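Local coordinates for protein beta-lactamase (Nostoc sp., PDB 6NHS) that probably hydrolyses the beta-lactam ring of penicillin-type antibiotics as a class D serine beta-lactamase, through a serine-bound acyl intermediate, at residues Ile79-Arg93 / Asp101-Phe115. Residues are numbered along the deposited sequence; the frame is centred on the assembly and turned at random. Where two conformers were deposited one is given.
With FMT (formic acid), chain C; EDO (1,2-ethanediol), chain D.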
loop_
_atom_site.group_PDB
_atom_site.type_symbol
_atom_site.label_atom_id
_atom_site.label_comp_id
_atom_site.label_asym_id
_atom_site.label_seq_id
_atom_site.Cartn_x
_atom_site.Cartn_y
_atom_site.Cartn_z
ATOM N N ILE A 79 1.382 17.955 6.661
ATOM C CA ILE A 79 0.485 18.318 5.569
ATOM C C ILE A 79 -0.892 18.533 6.193
ATOM O O ILE A 79 -1.335 17.732 7.025
ATOM C CB ILE A 79 0.467 17.246 4.454
ATOM C CG1 ILE A 79 -0.260 17.746 3.194
ATOM C CG2 ILE A 79 -0.137 15.913 4.936
ATOM C CD1 ILE A 79 0.640 18.509 2.228
ATOM N N SER A 80 -1.549 19.640 5.837
ATOM C CA SER A 80 -2.687 20.083 6.646
ATOM C C SER A 80 -3.957 19.287 6.359
ATOM O O SER A 80 -4.742 19.026 7.278
ATOM C CB SER A 80 -2.934 21.581 6.440
ATOM O OG SER A 80 -3.215 21.861 5.085
ATOM N N ASN A 81 -4.182 18.892 5.112
ATOM C CA ASN A 81 -5.390 18.150 4.737
ATOM C C ASN A 81 -5.147 17.537 3.358
ATOM O O ASN A 81 -4.010 17.517 2.868
ATOM C CB ASN A 81 -6.623 19.059 4.779
ATOM C CG ASN A 81 -6.452 20.299 3.928
ATOM O OD1 ASN A 81 -5.955 20.223 2.808
ATOM N ND2 ASN A 81 -6.846 21.454 4.464
ATOM N N ASP A 82 -6.220 17.048 2.723
ATOM C CA ASP A 82 -6.127 16.308 1.465
ATOM C C ASP A 82 -5.943 17.193 0.238
ATOM O O ASP A 82 -5.610 16.668 -0.835
ATOM C CB ASP A 82 -7.379 15.438 1.262
ATOM C CG ASP A 82 -8.665 16.240 1.330
ATOM O OD1 ASP A 82 -8.796 17.082 2.251
ATOM O OD2 ASP A 82 -9.538 16.039 0.457
ATOM N N VAL A 83 -6.162 18.504 0.349
ATOM C CA VAL A 83 -5.971 19.408 -0.781
ATOM C C VAL A 83 -4.750 20.303 -0.623
ATOM O O VAL A 83 -4.401 21.012 -1.582
ATOM C CB VAL A 83 -7.229 20.269 -1.049
ATOM C CG1 VAL A 83 -8.446 19.371 -1.377
ATOM C CG2 VAL A 83 -7.534 21.182 0.121
ATOM N N ALA A 84 -4.093 20.297 0.540
ATOM C CA ALA A 84 -2.899 21.109 0.737
ATOM C C ALA A 84 -1.856 20.776 -0.325
ATOM O O ALA A 84 -1.633 19.606 -0.658
ATOM C CB ALA A 84 -2.324 20.885 2.145
ATOM N N ILE A 85 -1.212 21.813 -0.854
ATOM C CA ILE A 85 -0.323 21.690 -2.008
ATOM C C ILE A 85 1.118 21.597 -1.535
ATOM O O ILE A 85 1.537 22.331 -0.632
ATOM C CB ILE A 85 -0.495 22.886 -2.969
ATOM C CG1 ILE A 85 -1.858 22.836 -3.668
ATOM C CG2 ILE A 85 0.636 22.917 -4.012
ATOM C CD1 ILE A 85 -2.221 24.148 -4.369
ATOM N N LEU A 86 1.877 20.679 -2.132
ATOM C CA LEU A 86 3.327 20.783 -2.176
ATOM C C LEU A 86 3.728 21.052 -3.619
ATOM O O LEU A 86 3.183 20.440 -4.547
ATOM C CB LEU A 86 4.010 19.514 -1.659
ATOM C CG LEU A 86 3.820 19.132 -0.189
ATOM C CD1 LEU A 86 4.604 17.845 0.122
ATOM C CD2 LEU A 86 4.243 20.258 0.742
ATOM N N THR A 87 4.660 21.976 -3.815
ATOM C CA THR A 87 4.988 22.392 -5.169
ATOM C C THR A 87 6.145 21.577 -5.738
ATOM O O THR A 87 7.072 21.174 -5.029
ATOM C CB THR A 87 5.322 23.886 -5.225
ATOM O OG1 THR A 87 6.310 24.216 -4.235
ATOM C CG2 THR A 87 4.065 24.728 -4.995
ATOM N N TRP A 88 6.072 21.341 -7.041
ATOM C CA TRP A 88 7.158 20.692 -7.762
ATOM C C TRP A 88 8.423 21.547 -7.698
ATOM O O TRP A 88 8.367 22.776 -7.811
ATOM C CB TRP A 88 6.702 20.468 -9.207
ATOM C CG TRP A 88 7.715 19.969 -10.173
ATOM C CD1 TRP A 88 8.544 18.901 -10.021
ATOM C CD2 TRP A 88 7.959 20.489 -11.483
ATOM N NE1 TRP A 88 9.319 18.745 -11.150
ATOM C CE2 TRP A 88 8.972 19.706 -12.062
ATOM C CE3 TRP A 88 7.431 21.561 -12.216
ATOM C CZ2 TRP A 88 9.467 19.951 -13.347
ATOM C CZ3 TRP A 88 7.929 21.807 -13.492
ATOM C CH2 TRP A 88 8.934 21.002 -14.042
ATOM N N ASP A 89 9.578 20.894 -7.509
ATOM C CA ASP A 89 10.849 21.610 -7.408
ATOM C C ASP A 89 11.472 21.945 -8.762
ATOM O O ASP A 89 12.601 22.453 -8.796
ATOM C CB ASP A 89 11.852 20.813 -6.564
ATOM C CG ASP A 89 12.225 19.473 -7.184
ATOM O OD1 ASP A 89 11.781 19.154 -8.313
ATOM O OD2 ASP A 89 12.975 18.727 -6.522
ATOM N N GLY A 90 10.786 21.674 -9.871
ATOM C CA GLY A 90 11.328 21.980 -11.184
ATOM C C GLY A 90 12.233 20.919 -11.784
ATOM O O GLY A 90 12.587 21.032 -12.965
HETATM N N MSE A 91 12.622 19.901 -11.023
HETATM C CA MSE A 91 13.456 18.834 -11.561
HETATM C C MSE A 91 12.624 17.867 -12.410
HETATM O O MSE A 91 11.614 17.333 -11.950
HETATM C CB MSE A 91 14.156 18.076 -10.437
HETATM C CG MSE A 91 14.985 18.945 -9.516
HETATM SE SE MSE A 91 15.828 17.878 -8.099
HETATM C CE MSE A 91 17.006 16.817 -9.231
ATOM N N GLN A 92 13.045 17.652 -13.653
ATOM C CA GLN A 92 12.318 16.757 -14.550
ATOM C C GLN A 92 12.540 15.316 -14.110
ATOM O O GLN A 92 13.654 14.792 -14.210
ATOM C CB GLN A 92 12.773 16.969 -15.991
ATOM C CG GLN A 92 11.631 17.051 -16.998
ATOM C CD GLN A 92 10.840 18.342 -16.877
ATOM O OE1 GLN A 92 11.358 19.358 -16.414
ATOM N NE2 GLN A 92 9.579 18.309 -17.294
ATOM N N ARG A 93 11.490 14.669 -13.613
ATOM C CA ARG A 93 11.589 13.284 -13.188
ATOM C C ARG A 93 10.963 12.374 -14.246
ATOM O O ARG A 93 10.526 12.828 -15.308
ATOM C CB ARG A 93 10.960 13.108 -11.800
ATOM C CG ARG A 93 11.791 13.749 -10.690
ATOM C CD ARG A 93 11.178 13.583 -9.311
ATOM N NE ARG A 93 12.004 14.238 -8.300
ATOM C CZ ARG A 93 11.962 15.538 -8.024
ATOM N NH1 ARG A 93 11.123 16.334 -8.677
ATOM N NH2 ARG A 93 12.762 16.045 -7.092
ATOM N N ASP A 101 2.898 20.590 -9.571
ATOM C CA ASP A 101 2.416 20.749 -8.200
ATOM C C ASP A 101 1.294 19.749 -7.931
ATOM O O ASP A 101 0.546 19.373 -8.835
ATOM C CB ASP A 101 1.885 22.171 -7.960
ATOM C CG ASP A 101 2.901 23.257 -8.264
ATOM O OD1 ASP A 101 4.116 22.983 -8.298
ATOM O OD2 ASP A 101 2.471 24.412 -8.442
ATOM N N THR A 102 1.161 19.312 -6.679
ATOM C CA THR A 102 0.154 18.289 -6.407
ATOM C C THR A 102 -0.266 18.358 -4.938
ATOM O O THR A 102 0.227 19.177 -4.160
ATOM C CB THR A 102 0.678 16.902 -6.807
ATOM O OG1 THR A 102 -0.413 15.975 -6.923
ATOM C CG2 THR A 102 1.686 16.380 -5.789
ATOM N N ASN A 103 -1.225 17.511 -4.579
ATOM C CA ASN A 103 -1.678 17.354 -3.207
ATOM C C ASN A 103 -1.600 15.870 -2.874
ATOM O O ASN A 103 -1.235 15.047 -3.723
ATOM C CB ASN A 103 -3.095 17.930 -3.015
ATOM C CG ASN A 103 -4.157 17.228 -3.871
ATOM O OD1 ASN A 103 -4.171 16.006 -3.997
ATOM N ND2 ASN A 103 -5.073 18.015 -4.444
ATOM N N ILE A 104 -1.959 15.514 -1.639
ATOM C CA ILE A 104 -1.712 14.144 -1.204
ATOM C C ILE A 104 -2.651 13.170 -1.908
ATOM O O ILE A 104 -2.280 12.014 -2.154
ATOM C CB ILE A 104 -1.789 14.039 0.335
ATOM C CG1 ILE A 104 -1.179 12.720 0.821
ATOM C CG2 ILE A 104 -3.225 14.172 0.840
ATOM C CD1 ILE A 104 -1.060 12.637 2.340
ATOM N N ARG A 105 -3.864 13.607 -2.264
ATOM C CA ARG A 105 -4.780 12.719 -2.971
ATOM C C ARG A 105 -4.247 12.372 -4.354
ATOM O O ARG A 105 -4.274 11.206 -4.766
ATOM C CB ARG A 105 -6.171 13.350 -3.083
ATOM C CG ARG A 105 -7.131 12.525 -3.949
ATOM C CD ARG A 105 -8.522 13.146 -4.051
ATOM N NE ARG A 105 -9.248 13.038 -2.790
ATOM C CZ ARG A 105 -9.340 14.013 -1.894
ATOM N NH1 ARG A 105 -8.766 15.191 -2.123
ATOM N NH2 ARG A 105 -10.017 13.813 -0.770
ATOM N N GLN A 106 -3.764 13.376 -5.092
ATOM C CA GLN A 106 -3.235 13.115 -6.423
ATOM C C GLN A 106 -1.850 12.476 -6.357
ATOM O O GLN A 106 -1.519 11.647 -7.217
ATOM C CB GLN A 106 -3.215 14.407 -7.251
ATOM C CG GLN A 106 -4.610 15.044 -7.467
ATOM C CD GLN A 106 -5.607 14.059 -8.066
ATOM O OE1 GLN A 106 -5.333 13.419 -9.085
ATOM N NE2 GLN A 106 -6.761 13.917 -7.424
ATOM N N ALA A 107 -1.038 12.828 -5.353
ATOM C CA ALA A 107 0.245 12.147 -5.184
ATOM C C ALA A 107 0.037 10.665 -4.889
ATOM O O ALA A 107 0.781 9.810 -5.391
ATOM C CB ALA A 107 1.060 12.811 -4.071
ATOM N N PHE A 108 -0.971 10.346 -4.073
ATOM C CA PHE A 108 -1.331 8.950 -3.837
ATOM C C PHE A 108 -1.768 8.279 -5.134
ATOM O O PHE A 108 -1.296 7.189 -5.474
ATOM C CB PHE A 108 -2.445 8.881 -2.791
ATOM C CG PHE A 108 -2.655 7.506 -2.201
ATOM C CD1 PHE A 108 -3.563 6.622 -2.768
ATOM C CD2 PHE A 108 -1.952 7.107 -1.069
ATOM C CE1 PHE A 108 -3.762 5.356 -2.221
ATOM C CE2 PHE A 108 -2.148 5.836 -0.517
ATOM C CZ PHE A 108 -3.055 4.967 -1.095
ATOM N N ARG A 109 -2.669 8.934 -5.875
ATOM C CA ARG A 109 -3.151 8.399 -7.148
ATOM C C ARG A 109 -2.007 8.149 -8.128
ATOM O O ARG A 109 -1.990 7.132 -8.834
ATOM C CB ARG A 109 -4.168 9.373 -7.747
ATOM C CG ARG A 109 -4.663 9.032 -9.143
ATOM C CD ARG A 109 -5.482 10.194 -9.697
ATOM N NE ARG A 109 -6.107 9.871 -10.978
ATOM C CZ ARG A 109 -6.743 10.752 -11.745
ATOM N NH1 ARG A 109 -6.827 12.025 -11.369
ATOM N NH2 ARG A 109 -7.286 10.362 -12.892
ATOM N N ASN A 110 -1.040 9.066 -8.186
ATOM C CA ASN A 110 0.006 9.043 -9.195
ATOM C C ASN A 110 1.292 8.387 -8.715
ATOM O O ASN A 110 2.269 8.373 -9.465
ATOM C CB ASN A 110 0.316 10.474 -9.666
ATOM C CG ASN A 110 -0.869 11.140 -10.341
ATOM O OD1 ASN A 110 -1.683 10.481 -10.982
ATOM N ND2 ASN A 110 -0.964 12.463 -10.204
ATOM N N SER A 111 1.314 7.847 -7.492
ATOM C CA SER A 111 2.526 7.274 -6.901
ATOM C C SER A 111 3.686 8.268 -6.946
ATOM O O SER A 111 4.830 7.909 -7.237
ATOM C CB SER A 111 2.912 5.955 -7.583
ATOM O OG SER A 111 1.897 4.979 -7.436
ATOM N N THR A 112 3.392 9.531 -6.628
ATOM C CA THR A 112 4.360 10.620 -6.769
ATOM C C THR A 112 5.349 10.575 -5.609
ATOM O O THR A 112 5.092 11.124 -4.536
ATOM C CB THR A 112 3.634 11.958 -6.843
ATOM O OG1 THR A 112 2.636 11.879 -7.871
ATOM C CG2 THR A 112 4.608 13.084 -7.184
ATOM N N VAL A 113 6.504 9.940 -5.847
ATOM C CA VAL A 113 7.465 9.663 -4.777
ATOM C C VAL A 113 7.977 10.951 -4.132
ATOM O O VAL A 113 8.093 11.036 -2.904
ATOM C CB VAL A 113 8.632 8.810 -5.314
ATOM C CG1 VAL A 113 9.701 8.635 -4.232
ATOM C CG2 VAL A 113 8.124 7.448 -5.803
ATOM N N TRP A 114 8.308 11.966 -4.939
ATOM C CA TRP A 114 8.942 13.151 -4.362
ATOM C C TRP A 114 8.045 13.828 -3.328
ATOM O O TRP A 114 8.547 14.355 -2.331
ATOM C CB TRP A 114 9.354 14.142 -5.457
ATOM C CG TRP A 114 8.225 14.848 -6.187
ATOM C CD1 TRP A 114 7.769 14.570 -7.445
ATOM C CD2 TRP A 114 7.442 15.958 -5.714
ATOM N NE1 TRP A 114 6.746 15.429 -7.780
ATOM C CE2 TRP A 114 6.524 16.289 -6.737
ATOM C CE3 TRP A 114 7.433 16.708 -4.533
ATOM C CZ2 TRP A 114 5.604 17.330 -6.608
ATOM C CZ3 TRP A 114 6.515 17.743 -4.404
ATOM C CH2 TRP A 114 5.613 18.043 -5.435
ATOM N N PHE A 115 6.727 13.814 -3.544
ATOM C CA PHE A 115 5.787 14.372 -2.572
ATOM C C PHE A 115 5.930 13.674 -1.224
ATOM O O PHE A 115 6.036 14.322 -0.175
ATOM C CB PHE A 115 4.360 14.234 -3.121
ATOM C CG PHE A 115 3.291 14.895 -2.278
ATOM C CD1 PHE A 115 2.723 14.234 -1.196
ATOM C CD2 PHE A 115 2.819 16.162 -2.603
ATOM C CE1 PHE A 115 1.727 14.839 -0.433
ATOM C CE2 PHE A 115 1.820 16.764 -1.851
ATOM C CZ PHE A 115 1.276 16.106 -0.770
HETATM C C FMT C . 1.080 21.591 3.593
HETATM O O1 FMT C . 0.196 21.810 4.430
HETATM O O2 FMT C . 1.378 22.333 2.646
HETATM C C1 EDO D . -1.038 24.732 -8.120
HETATM O O1 EDO D . 0.103 24.769 -8.982
HETATM C C2 EDO D . -1.156 26.073 -7.410
HETATM O O2 EDO D . 0.061 26.307 -6.690
HETATM O O HOH W 1 -2.429 17.359 0.434
HETATM O O HOH W 2 -5.331 20.820 -4.056
HETATM O O HOH W 3 6.370 24.423 -8.854
#
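Leu-86 packs over one face of the Phe-115 ring, its CD1 3.7 Å from the ring centroid in a CH-pi contact, while Ile-79 CD1 approaches Phe-115 CZ. The Leu-86 carbonyl O lies at the edge of the Trp-114 indole, 3.5 Å from CH2, and its CB packs against CZ3. With chi1 at 69°, CG of Trp-114 sits between its backbone N and carbonyl carbon, and the six-membered ring reaches the 86-88 backbone; NE1 hydrogen-bonds to Trp-98 O. Arg-93 lays a guanidinium face over Trp-114 CB, held by a two-nitrogen salt bridge to Asp-89.

Two backbone bonds, Leu-86 N to Thr-102 O (3.0 Å) and Thr-102 N to Leu-86 O (3.1 Å), make a minimal antiparallel ladder. Against the tight cluster of buried Ile-79, Trp-114 and Phe-115 stands an exposed side: Ile-85 and Thr-87, with CB directed away, and Asp-101, an ethanediol by its carboxylate. Asp-101 OD1 accepts from Trp-88 N (2.8 Å), and a water bridges it to Trp-88 O. Another water links Asn-81 O and Ala-84 O to Ile-104 N, where Asn-103 OD1 caps Gln-106 N (2.9 Å). In one of two modelled conformers, Arg-105 NH1 and NH2 both reach Asp-82 OD2, and NH2 also pairs with Asp-188.

Helix 104-110 leads into Ser-111-Thr-112-Val-113, probably the class D SxV motif; Ser-111 OG hydrogen-bonds to Lys-203 of the likely KTG motif. The ladder lies apart from the six-stranded sheet, in the helical region of the beta-lactamase/penicillin-binding-protein transpeptidase fold: Leu-86 touches helix 113-123, Ile-79 and Ile-104 meet helix 65-76, and Asp-82 and Arg-105 border helix 180-189.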